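Local structure of carbohydrate binding module E1 (Uncultured bacterium, 5KLE) at residues A[19-33]-A[82-96]. The protein binds cellopentaose and probably cellulose or related beta-glucans, as a non-catalytic carbohydrate-binding module. Numbering follows the deposited sequence.
Sequences KGVEFSAVAGDCIKY and KIVSASRSFNVKFDN. With BGC (beta-D-glucopyranose), chain B; BGC (beta-D-glucopyranose), chain C.
Phe94, on strand 90-96, meets two rings of segment 19-33 in the conformer described. Its edge addresses the face of Tyr33 in an offset edge-to-face pair, planes at 79°, while Phe23 turns its edge to the face of Phe94 at 85°. Phe94 CB also sits over the centre of the Tyr33 ring, 3.8 Å from the centroid, a CH-pi contact between side chains running antiparallel alongside one another. Ile31 CG2 approaches Phe94 CE2 to 3.4 Å.

Phe23 and Val92 form a hydrogen-bonded antiparallel pair and point the same way; Phe23 CG lies between its backbone N and carbonyl carbon (chi1 65°), and Val92 CG1 sits over one ring face, 3.6 Å from Phe23 CZ. Further along, Ala25 CB lies over a face of Phe90 and presses on Ile83 CD1 at 3.4 Å, a tight contact. These groups line the interior of a beta-sandwich, between the sheets holding 90-96 and 77-86.

A polar group closes one end. Buried Asp95 OD1 takes Lys19 NZ on its syn lone pair, a 2.9 Å salt bridge, and the backbone N of Asn96 on the anti side; Tyr33 OH donates to buried Asn96 OD1 at 2.7 Å. On the glycan side Glu22 OE1, in the conformer described, accepts from one glucose O6, and Lys93 NZ donates to O3 and O2 of another, consistent with backbone pairing holding Glu22 and Lys93 side by side toward the glycan.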
# COMPACT_ATOMS: atom_id res chain seq x y z
N LYS A 19 -3.75 10.97 0.09
CA LYS A 19 -3.25 11.04 1.47
C LYS A 19 -4.40 11.05 2.47
O LYS A 19 -5.25 11.95 2.44
CB LYS A 19 -2.39 12.30 1.64
CG LYS A 19 -1.78 12.48 3.02
CD LYS A 19 -0.91 13.74 2.99
CE LYS A 19 -0.11 13.97 4.28
NZ LYS A 19 -0.97 14.07 5.48
N GLY A 20 -4.41 10.05 3.34
CA GLY A 20 -5.37 9.99 4.43
C GLY A 20 -6.77 9.53 4.08
O GLY A 20 -7.61 9.53 4.98
N VAL A 21 -7.04 9.13 2.82
CA VAL A 21 -8.40 8.84 2.34
C VAL A 21 -8.54 7.33 2.15
O VAL A 21 -7.86 6.73 1.31
CB VAL A 21 -8.70 9.59 1.02
CG1 VAL A 21 -10.05 9.19 0.46
CG2 VAL A 21 -8.62 11.11 1.24
N GLU A 22 -9.45 6.71 2.91
CA GLU A 22 -9.64 5.26 2.83
C GLU A 22 -10.24 4.84 1.49
O GLU A 22 -11.04 5.57 0.87
CB GLU A 22 -10.55 4.76 3.96
CG GLU A 22 -9.89 4.69 5.32
CD GLU A 22 -10.64 3.75 6.27
OE1 GLU A 22 -9.99 3.19 7.16
OE2 GLU A 22 -11.87 3.58 6.11
N PHE A 23 -9.87 3.64 1.05
CA PHE A 23 -10.42 3.07 -0.17
C PHE A 23 -10.46 1.56 -0.01
O PHE A 23 -9.78 0.98 0.83
CB PHE A 23 -9.63 3.53 -1.41
CG PHE A 23 -8.20 3.05 -1.43
CD1 PHE A 23 -7.19 3.72 -0.76
CD2 PHE A 23 -7.89 1.88 -2.11
CE1 PHE A 23 -5.86 3.25 -0.81
CE2 PHE A 23 -6.59 1.40 -2.16
CZ PHE A 23 -5.58 2.06 -1.51
N SER A 24 -11.31 0.92 -0.80
CA SER A 24 -11.44 -0.54 -0.76
C SER A 24 -10.33 -1.18 -1.56
O SER A 24 -10.08 -0.79 -2.71
CB SER A 24 -12.78 -0.95 -1.38
OG SER A 24 -12.97 -2.34 -1.24
N ALA A 25 -9.64 -2.16 -0.95
CA ALA A 25 -8.44 -2.77 -1.52
C ALA A 25 -8.57 -4.28 -1.52
O ALA A 25 -9.26 -4.85 -0.65
CB ALA A 25 -7.22 -2.37 -0.71
N VAL A 26 -7.89 -4.93 -2.47
CA VAL A 26 -7.89 -6.39 -2.55
C VAL A 26 -6.51 -6.89 -2.94
O VAL A 26 -5.73 -6.19 -3.58
CB VAL A 26 -8.91 -7.01 -3.56
CG1 VAL A 26 -10.36 -6.85 -3.11
CG2 VAL A 26 -8.73 -6.41 -4.85
N ALA A 27 -6.23 -8.13 -2.55
CA ALA A 27 -4.99 -8.78 -2.97
C ALA A 27 -4.83 -8.71 -4.49
O ALA A 27 -5.78 -9.02 -5.25
CB ALA A 27 -4.99 -10.24 -2.52
N GLY A 28 -3.61 -8.36 -4.93
CA GLY A 28 -3.30 -8.19 -6.35
C GLY A 28 -3.35 -6.76 -6.83
O GLY A 28 -2.80 -6.46 -7.91
N ASP A 29 -3.98 -5.86 -6.08
CA ASP A 29 -4.03 -4.46 -6.50
C ASP A 29 -2.62 -3.87 -6.53
O ASP A 29 -1.71 -4.34 -5.83
CB ASP A 29 -4.86 -3.63 -5.50
CG ASP A 29 -6.37 -3.74 -5.71
OD1 ASP A 29 -6.84 -4.19 -6.78
OD2 ASP A 29 -7.09 -3.34 -4.76
N CYS A 30 -2.43 -2.84 -7.37
CA CYS A 30 -1.19 -2.10 -7.53
C CYS A 30 -1.53 -0.62 -7.39
O CYS A 30 -2.17 -0.05 -8.29
CB CYS A 30 -0.60 -2.39 -8.91
SG CYS A 30 0.90 -1.40 -9.25
N ILE A 31 -1.16 -0.02 -6.25
CA ILE A 31 -1.64 1.30 -5.84
C ILE A 31 -0.53 2.31 -6.09
O ILE A 31 0.60 2.14 -5.59
CB ILE A 31 -1.97 1.31 -4.34
CG1 ILE A 31 -2.81 0.10 -3.93
CG2 ILE A 31 -2.65 2.68 -3.95
CD1 ILE A 31 -4.06 0.05 -4.60
N LYS A 32 -0.85 3.43 -6.76
CA LYS A 32 0.07 4.56 -6.85
C LYS A 32 -0.19 5.48 -5.66
O LYS A 32 -1.35 5.80 -5.36
CB LYS A 32 -0.20 5.35 -8.14
CG LYS A 32 0.72 6.56 -8.33
CD LYS A 32 0.33 7.38 -9.57
CE LYS A 32 1.26 8.57 -9.76
NZ LYS A 32 0.98 9.18 -11.11
N TYR A 33 0.88 5.91 -4.99
CA TYR A 33 0.75 6.89 -3.91
C TYR A 33 1.95 7.82 -3.96
O TYR A 33 3.10 7.35 -3.90
CB TYR A 33 0.72 6.19 -2.53
CG TYR A 33 0.59 7.17 -1.38
CD1 TYR A 33 -0.55 7.95 -1.25
CD2 TYR A 33 1.62 7.34 -0.44
CE1 TYR A 33 -0.66 8.88 -0.21
CE2 TYR A 33 1.51 8.27 0.62
CZ TYR A 33 0.36 9.04 0.72
OH TYR A 33 0.18 9.96 1.74
N LYS A 82 2.23 -2.87 -4.20
CA LYS A 82 1.45 -4.08 -4.53
C LYS A 82 0.88 -4.69 -3.25
O LYS A 82 1.62 -4.89 -2.26
CB LYS A 82 2.32 -5.12 -5.24
CG LYS A 82 1.49 -6.36 -5.60
CD LYS A 82 2.16 -7.23 -6.63
CE LYS A 82 1.22 -8.39 -7.01
NZ LYS A 82 1.97 -9.41 -7.76
N ILE A 83 -0.41 -5.03 -3.28
CA ILE A 83 -1.04 -5.79 -2.20
C ILE A 83 -0.79 -7.27 -2.47
O ILE A 83 -1.36 -7.87 -3.38
CB ILE A 83 -2.53 -5.47 -2.04
CG1 ILE A 83 -2.70 -3.95 -1.91
CG2 ILE A 83 -3.08 -6.16 -0.78
CD1 ILE A 83 -4.10 -3.49 -1.59
N VAL A 84 0.11 -7.86 -1.69
CA VAL A 84 0.58 -9.21 -1.94
C VAL A 84 -0.43 -10.23 -1.48
O VAL A 84 -0.66 -11.25 -2.14
CB VAL A 84 1.95 -9.41 -1.26
CG1 VAL A 84 2.37 -10.88 -1.38
CG2 VAL A 84 3.00 -8.51 -1.94
N SER A 85 -1.05 -9.99 -0.32
CA SER A 85 -1.97 -10.98 0.24
C SER A 85 -3.00 -10.24 1.08
O SER A 85 -2.70 -9.19 1.68
CB SER A 85 -1.23 -12.02 1.09
OG SER A 85 -0.60 -11.42 2.21
N ALA A 86 -4.21 -10.81 1.13
CA ALA A 86 -5.33 -10.38 1.98
C ALA A 86 -6.48 -11.35 1.69
O ALA A 86 -6.76 -11.62 0.52
CB ALA A 86 -5.78 -8.94 1.63
N SER A 87 -7.17 -11.84 2.73
CA SER A 87 -8.19 -12.86 2.52
C SER A 87 -9.47 -12.35 1.87
O SER A 87 -10.21 -13.17 1.30
CB SER A 87 -8.57 -13.57 3.82
OG SER A 87 -9.36 -12.71 4.63
N ARG A 88 -9.75 -11.05 1.94
CA ARG A 88 -11.00 -10.46 1.47
C ARG A 88 -10.78 -8.95 1.33
O ARG A 88 -9.80 -8.41 1.83
CB ARG A 88 -12.16 -10.74 2.43
CG ARG A 88 -12.00 -10.14 3.88
CD ARG A 88 -13.13 -10.58 4.86
NE ARG A 88 -13.11 -12.06 5.03
CZ ARG A 88 -12.90 -12.71 6.16
NH1 ARG A 88 -12.81 -12.08 7.35
NH2 ARG A 88 -12.81 -14.03 6.07
N SER A 89 -11.68 -8.29 0.61
CA SER A 89 -11.51 -6.84 0.46
C SER A 89 -11.58 -6.13 1.81
O SER A 89 -12.28 -6.56 2.75
CB SER A 89 -12.56 -6.26 -0.51
OG SER A 89 -13.89 -6.33 0.04
N PHE A 90 -10.84 -5.04 1.92
CA PHE A 90 -10.73 -4.34 3.19
C PHE A 90 -10.53 -2.86 2.91
O PHE A 90 -10.18 -2.47 1.79
CB PHE A 90 -9.58 -4.92 4.06
CG PHE A 90 -8.19 -4.79 3.41
CD1 PHE A 90 -7.78 -5.63 2.37
CD2 PHE A 90 -7.30 -3.87 3.89
CE1 PHE A 90 -6.48 -5.49 1.80
CE2 PHE A 90 -6.03 -3.74 3.34
CZ PHE A 90 -5.61 -4.53 2.29
N ASN A 91 -10.79 -2.00 3.91
CA ASN A 91 -10.59 -0.56 3.71
C ASN A 91 -9.24 -0.15 4.28
O ASN A 91 -8.95 -0.41 5.46
CB ASN A 91 -11.69 0.26 4.40
CG ASN A 91 -13.02 0.13 3.73
OD1 ASN A 91 -13.12 -0.11 2.51
ND2 ASN A 91 -14.08 0.36 4.49
N VAL A 92 -8.43 0.53 3.46
CA VAL A 92 -7.06 0.88 3.84
C VAL A 92 -6.84 2.34 3.51
O VAL A 92 -7.48 2.89 2.61
CB VAL A 92 -6.05 -0.02 3.10
CG1 VAL A 92 -6.02 0.30 1.62
CG2 VAL A 92 -4.66 0.10 3.73
N LYS A 93 -5.94 3.00 4.26
CA LYS A 93 -5.45 4.33 3.86
C LYS A 93 -3.94 4.42 3.94
O LYS A 93 -3.31 3.74 4.75
CB LYS A 93 -6.10 5.50 4.60
CG LYS A 93 -6.07 5.39 6.10
CD LYS A 93 -6.81 6.61 6.65
CE LYS A 93 -7.11 6.52 8.10
NZ LYS A 93 -7.86 7.76 8.53
N PHE A 94 -3.38 5.23 3.04
CA PHE A 94 -1.96 5.56 3.04
C PHE A 94 -1.80 7.01 3.48
O PHE A 94 -2.62 7.86 3.13
CB PHE A 94 -1.35 5.41 1.64
CG PHE A 94 -1.40 4.00 1.06
CD1 PHE A 94 -1.73 2.89 1.84
CD2 PHE A 94 -1.13 3.81 -0.28
CE1 PHE A 94 -1.78 1.58 1.28
CE2 PHE A 94 -1.17 2.53 -0.85
CZ PHE A 94 -1.50 1.41 -0.07
N ASP A 95 -0.75 7.29 4.26
CA ASP A 95 -0.49 8.63 4.79
C ASP A 95 1.02 8.78 4.96
O ASP A 95 1.79 7.86 4.67
CB ASP A 95 -1.28 8.85 6.11
CG ASP A 95 -1.71 10.31 6.35
OD1 ASP A 95 -1.00 11.26 5.96
OD2 ASP A 95 -2.78 10.52 6.99
N ASN A 96 1.44 9.95 5.44
CA ASN A 96 2.86 10.19 5.66
C ASN A 96 2.98 11.33 6.64
O ASN A 96 2.20 12.30 6.57
CB ASN A 96 3.63 10.50 4.35
CG ASN A 96 3.05 11.67 3.58
OD1 ASN A 96 2.09 11.50 2.85
ND2 ASN A 96 3.65 12.86 3.72
C2 BGC B . -11.72 3.71 13.71
C3 BGC B . -12.53 2.57 13.02
C4 BGC B . -12.89 2.96 11.65
C5 BGC B . -11.69 3.49 10.83
C6 BGC B . -12.24 3.93 9.51
C1 BGC B . -10.60 4.13 12.80
O2 BGC B . -11.15 3.47 14.96
O3 BGC B . -13.80 2.51 13.61
O4 BGC B . -13.55 1.94 10.94
O5 BGC B . -11.13 4.54 11.58
O6 BGC B . -11.34 4.87 8.92
C2 BGC C . -7.04 6.97 12.16
C3 BGC C . -8.51 6.65 12.16
C4 BGC C . -8.78 5.47 13.09
C5 BGC C . -8.25 5.75 14.43
C6 BGC C . -8.25 4.53 15.31
C1 BGC C . -6.56 7.19 13.59
O2 BGC C . -6.81 8.12 11.35
O3 BGC C . -8.91 6.36 10.84
O4 BGC C . -10.10 5.29 13.25
O5 BGC C . -6.90 6.13 14.38
O6 BGC C . -7.42 4.76 16.40
O HOH W 1 -3.95 12.97 6.39
O HOH W 2 0.46 14.20 7.90
O HOH W 3 -5.08 6.48 1.05
O HOH W 4 -10.12 0.65 7.70
O HOH W 5 -14.02 1.92 6.84
O HOH W 6 -8.29 -9.65 -1.14